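Archaeal actin homolog (Thermoplasma acidophilum, PDB 2FSJ) polymerizes into bundles of helical filaments in a reaction that requires nucleoside triphosphate, works best with ATP and is not supported by nucleoside diphosphates. Local coordinates at residues A[101-113]-A[149-161]. Sequence-based numbering, arbitrary orientation.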
ATOM      1  N   PHE A 101      -0.820 -14.006   3.760  1.00 11.99           N
ATOM      2  CA  PHE A 101      -1.736 -15.005   3.236  1.00 12.69           C
ATOM      3  C   PHE A 101      -3.208 -14.797   3.637  1.00 12.46           C
ATOM      4  O   PHE A 101      -4.063 -14.818   2.765  1.00 11.91           O
ATOM      5  CB  PHE A 101      -1.272 -16.469   3.491  1.00 13.43           C
ATOM      6  CG  PHE A 101      -2.062 -17.465   2.703  1.00 14.14           C
ATOM      7  CD1 PHE A 101      -2.245 -17.294   1.358  1.00 18.17           C
ATOM      8  CD2 PHE A 101      -2.727 -18.520   3.333  1.00 18.45           C
ATOM      9  CE1 PHE A 101      -3.030 -18.151   0.632  1.00 23.20           C
ATOM     10  CE2 PHE A 101      -3.518 -19.418   2.596  1.00 18.08           C
ATOM     11  CZ  PHE A 101      -3.674 -19.229   1.266  1.00 21.31           C
ATOM     12  N   PRO A 102      -3.533 -14.598   4.917  1.00 12.58           N
ATOM     13  CA  PRO A 102      -4.949 -14.338   5.254  1.00 12.59           C
ATOM     14  C   PRO A 102      -5.519 -13.104   4.539  1.00 11.92           C
ATOM     15  O   PRO A 102      -6.708 -13.048   4.250  1.00 12.05           O
ATOM     16  CB  PRO A 102      -4.936 -14.189   6.762  1.00 13.12           C
ATOM     17  CG  PRO A 102      -3.767 -15.010   7.197  1.00 13.58           C
ATOM     18  CD  PRO A 102      -2.671 -14.677   6.131  1.00 13.80           C
ATOM     19  N   LEU A 103      -4.669 -12.098   4.264  1.00 12.21           N
ATOM     20  CA  LEU A 103      -5.119 -10.881   3.592  1.00 10.23           C
ATOM     21  C   LEU A 103      -5.421 -11.129   2.116  1.00 10.91           C
ATOM     22  O   LEU A 103      -6.359 -10.543   1.545  1.00  9.38           O
ATOM     23  CB  LEU A 103      -4.063  -9.760   3.737  1.00 10.77           C
ATOM     24  CG  LEU A 103      -3.766  -9.351   5.198  1.00 11.38           C
ATOM     25  CD1 LEU A 103      -2.633  -8.350   5.226  1.00 11.29           C
ATOM     26  CD2 LEU A 103      -4.996  -8.807   5.922  1.00 12.87           C
ATOM     27  N   ILE A 104      -4.616 -11.991   1.489  1.00  9.25           N
ATOM     28  CA  ILE A 104      -4.870 -12.433   0.118  1.00 10.17           C
ATOM     29  C   ILE A 104      -6.184 -13.211   0.049  1.00 10.47           C
ATOM     30  O   ILE A 104      -7.057 -12.947  -0.817  1.00  9.22           O
ATOM     31  CB  ILE A 104      -3.682 -13.276  -0.396  1.00 10.62           C
ATOM     32  CG1 ILE A 104      -2.448 -12.390  -0.578  1.00 10.52           C
ATOM     33  CG2 ILE A 104      -4.036 -13.881  -1.733  1.00 11.00           C
ATOM     34  CD1 ILE A 104      -1.104 -13.103  -0.513  1.00 13.45           C
ATOM     35  N   ALA A 105      -6.381 -14.097   1.019  1.00 10.86           N
ATOM     36  CA  ALA A 105      -7.650 -14.854   1.078  1.00 11.38           C
ATOM     37  C   ALA A 105      -8.828 -13.901   1.257  1.00 11.72           C
ATOM     38  O   ALA A 105      -9.837 -14.067   0.618  1.00 12.52           O
ATOM     39  CB  ALA A 105      -7.602 -15.824   2.186  1.00 10.84           C
ATOM     40  N   ALA A 106      -8.682 -12.941   2.156  1.00 11.54           N
ATOM     41  CA  ALA A 106      -9.726 -11.971   2.423  1.00 11.75           C
ATOM     42  C   ALA A 106     -10.016 -11.110   1.189  1.00 11.46           C
ATOM     43  O   ALA A 106     -11.177 -10.835   0.880  1.00 12.24           O
ATOM     44  CB  ALA A 106      -9.375 -11.136   3.601  1.00 10.79           C
ATOM     45  N   ALA A 107      -8.968 -10.710   0.478  1.00 10.65           N
ATOM     46  CA  ALA A 107      -9.119  -9.965  -0.782  1.00 12.42           C
ATOM     47  C   ALA A 107      -9.966 -10.694  -1.804  1.00 13.11           C
ATOM     48  O   ALA A 107     -10.863 -10.104  -2.410  1.00 12.88           O
ATOM     49  CB  ALA A 107      -7.758  -9.634  -1.407  1.00 11.86           C
ATOM     50  N   LEU A 108      -9.660 -11.966  -2.000  1.00 13.30           N
ATOM     51  CA  LEU A 108     -10.430 -12.799  -2.941  1.00 15.34           C
ATOM     52  C   LEU A 108     -11.878 -12.997  -2.480  1.00 14.99           C
ATOM     53  O   LEU A 108     -12.798 -12.856  -3.275  1.00 15.48           O
ATOM     54  CB  LEU A 108      -9.708 -14.112  -3.192  1.00 15.70           C
ATOM     55  CG  LEU A 108      -8.261 -13.980  -3.666  1.00 16.65           C
ATOM     56  CD1 LEU A 108      -7.609 -15.356  -3.881  1.00 16.14           C
ATOM     57  CD2 LEU A 108      -8.230 -13.204  -4.958  1.00 19.77           C
ATOM     58  N   TRP A 109     -12.076 -13.251  -1.192  1.00 15.36           N
ATOM     59  CA  TRP A 109     -13.406 -13.291  -0.598  1.00 15.95           C
ATOM     60  C   TRP A 109     -14.206 -11.979  -0.808  1.00 17.70           C
ATOM     61  O   TRP A 109     -15.376 -11.992  -1.245  1.00 16.33           O
ATOM     62  CB  TRP A 109     -13.303 -13.592   0.893  1.00 16.21           C
ATOM     63  CG  TRP A 109     -14.646 -13.903   1.469  1.00 16.64           C
ATOM     64  CD1 TRP A 109     -15.523 -13.024   2.031  1.00 14.70           C
ATOM     65  CD2 TRP A 109     -15.303 -15.186   1.469  1.00 16.06           C
ATOM     66  NE1 TRP A 109     -16.693 -13.667   2.374  1.00 16.54           N
ATOM     67  CE2 TRP A 109     -16.581 -15.001   2.063  1.00 15.73           C
ATOM     68  CE3 TRP A 109     -14.929 -16.480   1.072  1.00 16.78           C
ATOM     69  CZ2 TRP A 109     -17.478 -16.045   2.242  1.00 16.58           C
ATOM     70  CZ3 TRP A 109     -15.841 -17.535   1.267  1.00 16.69           C
ATOM     71  CH2 TRP A 109     -17.087 -17.305   1.835  1.00 16.42           C
ATOM     72  N   GLU A 110     -13.588 -10.847  -0.490  1.00 18.04           N
ATOM     73  CA  GLU A 110     -14.252  -9.566  -0.687  1.00 19.41           C
ATOM     74  C   GLU A 110     -14.572  -9.234  -2.152  1.00 20.87           C
ATOM     75  O   GLU A 110     -15.568  -8.547  -2.426  1.00 21.12           O
ATOM     76  CB  GLU A 110     -13.464  -8.442  -0.089  1.00 18.96           C
ATOM     77  CG  GLU A 110     -13.428  -8.445   1.411  1.00 22.88           C
ATOM     78  CD  GLU A 110     -14.644  -7.837   2.093  1.00 27.10           C
ATOM     79  OE1 GLU A 110     -15.481  -7.148   1.435  1.00 30.93           O
ATOM     80  OE2 GLU A 110     -14.759  -8.055   3.318  1.00 28.27           O
ATOM     81  N   SER A 111     -13.769  -9.728  -3.085  1.00 21.24           N
ATOM     82  CA  SER A 111     -14.005  -9.467  -4.487  1.00 23.49           C
ATOM     83  C   SER A 111     -15.412  -9.987  -4.896  1.00 25.41           C
ATOM     84  O   SER A 111     -16.010  -9.470  -5.806  1.00 26.42           O
ATOM     85  CB  SER A 111     -12.874 -10.086  -5.343  1.00 23.69           C
ATOM     86  OG  SER A 111     -13.053 -11.475  -5.586  1.00 20.93           O
ATOM     87  N   GLY A 112     -15.907 -11.007  -4.199  1.00 27.67           N
ATOM     88  CA  GLY A 112     -17.178 -11.658  -4.502  1.00 29.34           C
ATOM     89  C   GLY A 112     -17.107 -12.552  -5.738  1.00 30.82           C
ATOM     90  O   GLY A 112     -18.119 -13.150  -6.116  1.00 30.69           O
ATOM     91  N   ILE A 113     -15.939 -12.619  -6.383  1.00 32.28           N
ATOM     92  CA  ILE A 113     -15.743 -13.486  -7.534  1.00 34.11           C
ATOM     93  C   ILE A 113     -15.925 -14.914  -7.072  1.00 35.64           C
ATOM     94  O   ILE A 113     -15.373 -15.330  -6.059  1.00 34.96           O
ATOM     95  CB  ILE A 113     -14.364 -13.325  -8.152  1.00 34.27           C
ATOM     96  CG1 ILE A 113     -14.167 -11.917  -8.698  1.00 34.75           C
ATOM     97  CG2 ILE A 113     -14.161 -14.353  -9.282  1.00 35.63           C
ATOM     98  CD1 ILE A 113     -12.692 -11.510  -8.844  1.00 34.38           C
ATOM     99  N   LEU A 149      -6.615 -22.286  -3.699  1.00 15.59           N
ATOM    100  CA  LEU A 149      -6.965 -21.684  -2.426  1.00 15.98           C
ATOM    101  C   LEU A 149      -8.420 -21.877  -2.139  1.00 14.50           C
ATOM    102  O   LEU A 149      -9.272 -21.542  -2.957  1.00 14.57           O
ATOM    103  CB  LEU A 149      -6.708 -20.189  -2.492  1.00 17.08           C
ATOM    104  CG  LEU A 149      -5.344 -19.683  -2.982  1.00 22.37           C
ATOM    105  CD1 LEU A 149      -5.312 -18.160  -2.614  1.00 25.09           C
ATOM    106  CD2 LEU A 149      -4.166 -20.432  -2.395  1.00 24.42           C
ATOM    107  N   THR A 150      -8.716 -22.441  -0.987  1.00 14.16           N
ATOM    108  CA  THR A 150     -10.080 -22.739  -0.594  1.00 14.98           C
ATOM    109  C   THR A 150     -10.378 -21.920   0.645  1.00 15.13           C
ATOM    110  O   THR A 150      -9.760 -22.153   1.690  1.00 15.78           O
ATOM    111  CB  THR A 150     -10.175 -24.200  -0.233  1.00 15.15           C
ATOM    112  OG1 THR A 150      -9.731 -24.971  -1.368  1.00 17.95           O
ATOM    113  CG2 THR A 150     -11.591 -24.590  -0.003  1.00 18.39           C
ATOM    114  N   VAL A 151     -11.320 -20.993   0.526  1.00 13.66           N
ATOM    115  CA  VAL A 151     -11.671 -20.104   1.635  1.00 13.36           C
ATOM    116  C   VAL A 151     -13.081 -20.455   2.137  1.00 13.22           C
ATOM    117  O   VAL A 151     -14.027 -20.515   1.344  1.00 13.74           O
ATOM    118  CB  VAL A 151     -11.663 -18.642   1.169  1.00 12.48           C
ATOM    119  CG1 VAL A 151     -11.873 -17.681   2.342  1.00 14.76           C
ATOM    120  CG2 VAL A 151     -10.405 -18.329   0.390  1.00 14.30           C
ATOM    121  N   THR A 152     -13.200 -20.686   3.447  1.00 14.86           N
ATOM    122  CA  THR A 152     -14.481 -20.869   4.123  1.00 15.14           C
ATOM    123  C   THR A 152     -14.908 -19.624   4.875  1.00 15.37           C
ATOM    124  O   THR A 152     -14.093 -18.966   5.547  1.00 16.13           O
ATOM    125  CB  THR A 152     -14.413 -22.065   5.085  1.00 16.05           C
ATOM    126  OG1 THR A 152     -13.953 -23.220   4.372  1.00 16.98           O
ATOM    127  CG2 THR A 152     -15.816 -22.438   5.625  1.00 15.76           C
ATOM    128  N   GLY A 153     -16.196 -19.295   4.791  1.00 15.96           N
ATOM    129  CA  GLY A 153     -16.711 -18.064   5.354  1.00 17.03           C
ATOM    130  C   GLY A 153     -18.063 -18.220   6.050  1.00 19.46           C
ATOM    131  O   GLY A 153     -18.436 -19.328   6.444  1.00 18.05           O
ATOM    132  N   PRO A 154     -18.776 -17.103   6.189  1.00 19.58           N
ATOM    133  CA  PRO A 154     -20.088 -17.097   6.853  1.00 21.82           C
ATOM    134  C   PRO A 154     -21.014 -18.198   6.347  1.00 21.81           C
ATOM    135  O   PRO A 154     -21.081 -18.462   5.150  1.00 21.36           O
ATOM    136  CB  PRO A 154     -20.624 -15.694   6.538  1.00 20.86           C
ATOM    137  CG  PRO A 154     -19.345 -14.836   6.474  1.00 22.20           C
ATOM    138  CD  PRO A 154     -18.364 -15.751   5.774  1.00 20.58           C
ATOM    139  N   GLU A 155     -21.707 -18.843   7.285  1.00 23.99           N
ATOM    140  CA  GLU A 155     -22.667 -19.911   6.999  1.00 23.77           C
ATOM    141  C   GLU A 155     -21.952 -21.133   6.434  1.00 24.72           C
ATOM    142  O   GLU A 155     -22.542 -21.963   5.752  1.00 24.10           O
ATOM    143  CB  GLU A 155     -23.727 -19.422   6.012  1.00 24.81           C
ATOM    144  N   GLY A 156     -20.643 -21.215   6.674  1.00 24.74           N
ATOM    145  CA  GLY A 156     -19.851 -22.274   6.072  1.00 23.66           C
ATOM    146  C   GLY A 156     -19.724 -22.306   4.558  1.00 22.71           C
ATOM    147  O   GLY A 156     -19.298 -23.319   4.033  1.00 22.27           O
ATOM    148  N   GLU A 157     -20.058 -21.226   3.838  1.00 22.09           N
ATOM    149  CA  GLU A 157     -19.860 -21.184   2.388  1.00 20.31           C
ATOM    150  C   GLU A 157     -18.369 -21.345   2.055  1.00 19.22           C
ATOM    151  O   GLU A 157     -17.544 -20.764   2.721  1.00 19.25           O
ATOM    152  CB  GLU A 157     -20.304 -19.843   1.820  1.00 19.54           C
ATOM    153  CG  GLU A 157     -20.180 -19.739   0.300  1.00 20.84           C
ATOM    154  CD  GLU A 157     -20.431 -18.335  -0.246  1.00 21.75           C
ATOM    155  OE1 GLU A 157     -20.758 -17.431   0.553  1.00 21.11           O
ATOM    156  OE2 GLU A 157     -20.238 -18.135  -1.449  1.00 20.02           O
ATOM    157  N   VAL A 158     -18.066 -22.049   0.979  1.00 18.87           N
ATOM    158  CA  VAL A 158     -16.711 -22.249   0.463  1.00 18.97           C
ATOM    159  C   VAL A 158     -16.601 -21.616  -0.915  1.00 18.91           C
ATOM    160  O   VAL A 158     -17.443 -21.815  -1.779  1.00 17.96           O
ATOM    161  CB  VAL A 158     -16.364 -23.754   0.333  1.00 19.15           C
ATOM    162  CG1 VAL A 158     -15.084 -24.003  -0.442  1.00 21.26           C
ATOM    163  CG2 VAL A 158     -16.316 -24.391   1.704  1.00 21.34           C
ATOM    164  N   ARG A 159     -15.533 -20.840  -1.105  1.00 16.90           N
ATOM    165  CA  ARG A 159     -15.168 -20.320  -2.388  1.00 16.63           C
ATOM    166  C   ARG A 159     -13.739 -20.782  -2.710  1.00 16.69           C
ATOM    167  O   ARG A 159     -12.822 -20.651  -1.893  1.00 16.81           O
ATOM    168  CB  ARG A 159     -15.251 -18.805  -2.374  1.00 16.53           C
ATOM    169  CG  ARG A 159     -16.649 -18.256  -2.198  1.00 18.19           C
ATOM    170  CD  ARG A 159     -16.749 -16.742  -2.277  1.00 18.61           C
ATOM    171  NE  ARG A 159     -17.971 -16.307  -1.655  1.00 17.27           N
ATOM    172  CZ  ARG A 159     -18.224 -15.079  -1.211  1.00 16.78           C
ATOM    173  NH1 ARG A 159     -17.383 -14.076  -1.397  1.00 19.59           N
ATOM    174  NH2 ARG A 159     -19.344 -14.859  -0.598  1.00 18.07           N
ATOM    175  N   GLN A 160     -13.546 -21.250  -3.920  1.00 15.72           N
ATOM    176  CA  GLN A 160     -12.277 -21.797  -4.350  1.00 16.97           C
ATOM    177  C   GLN A 160     -11.660 -21.039  -5.535  1.00 16.88           C
ATOM    178  O   GLN A 160     -12.358 -20.690  -6.510  1.00 17.04           O
ATOM    179  CB  GLN A 160     -12.472 -23.294  -4.677  1.00 17.65           C
ATOM    180  CG  GLN A 160     -11.256 -24.083  -4.445  1.00 19.71           C
ATOM    181  CD  GLN A 160     -11.494 -25.603  -4.412  1.00 20.65           C
ATOM    182  OE1 GLN A 160     -11.033 -26.311  -3.513  1.00 24.22           O
ATOM    183  NE2 GLN A 160     -12.162 -26.070  -5.392  1.00 18.70           N
ATOM    184  N   PHE A 161     -10.354 -20.792  -5.465  1.00 15.94           N
ATOM    185  CA  PHE A 161      -9.620 -19.975  -6.443  1.00 16.26           C
ATOM    186  C   PHE A 161      -8.357 -20.733  -6.874  1.00 18.62           C
ATOM    187  O   PHE A 161      -7.546 -21.185  -6.026  1.00 17.42           O
ATOM    188  CB  PHE A 161      -9.240 -18.601  -5.820  1.00 16.84           C
ATOM    189  CG  PHE A 161     -10.399 -17.880  -5.174  1.00 14.40           C
ATOM    190  CD1 PHE A 161     -11.241 -17.035  -5.931  1.00 12.58           C
ATOM    191  CD2 PHE A 161     -10.674 -18.052  -3.830  1.00 12.54           C
ATOM    192  CE1 PHE A 161     -12.287 -16.355  -5.340  1.00 12.59           C
ATOM    193  CE2 PHE A 161     -11.753 -17.366  -3.220  1.00 15.35           C
ATOM    194  CZ  PHE A 161     -12.580 -16.539  -4.002  1.00 14.02           C
TER
HETATM  195  O   HOH W   1     -15.148 -14.167  -3.625  1.00 18.99           O
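Helix 101-111 brings Ala105, Leu108 and Trp109 down on a beta hairpin whose strands, 149-152 and 158-161, are antiparallel and joined by a turn at Gly153 to Glu157. The helix axis crosses strand 149-152 at -73°, with a closest approach of 9.3 Å. Where Ala105 faces Val151 the CA atoms are 6.6 Å apart, a closeness that suits a small methyl. Trp109, its CG anti to the backbone N (chi1 -169°), reaches out over the hairpin. The ring edge meets Val151 O and Glu157 O, while Val151 CG1 touches Trp109 CE3 at 3.5 Å. Gly153 fits here because any CB would run into the indole. Over one indole face lies the guanidinium of Arg159, its plane nearly parallel, with CZ 3.7 Å from the centroid of the six-membered ring: a cation-pi stack. Glu157 fixes the guanidinium's rotation from the side: Arg159 NE donates almost straight to Glu157 OE2 (2.9 Å) and Arg159 NH2 to OE1, while Arg159 NH1 donates to a water that also bonds Leu108 O and Ile113 O. A methionine in place of Arg159 would probably cost the indole its cation-pi partner, leave Glu157 without its countercharge and deprive the water of this donor. Farther along, Leu108 CB sits 3.8 Å above the centre of the Phe161 ring, and Leu149 fills the space between Leu108 and Phe101 with its two methyls. The hairpin forms one margin of the seven-stranded sheet in this actin-like domain; the helix's other sides pack on strands 22-28, 42-52 and 74-77, Ala107 meeting Leu26 and Ala106 Phe45.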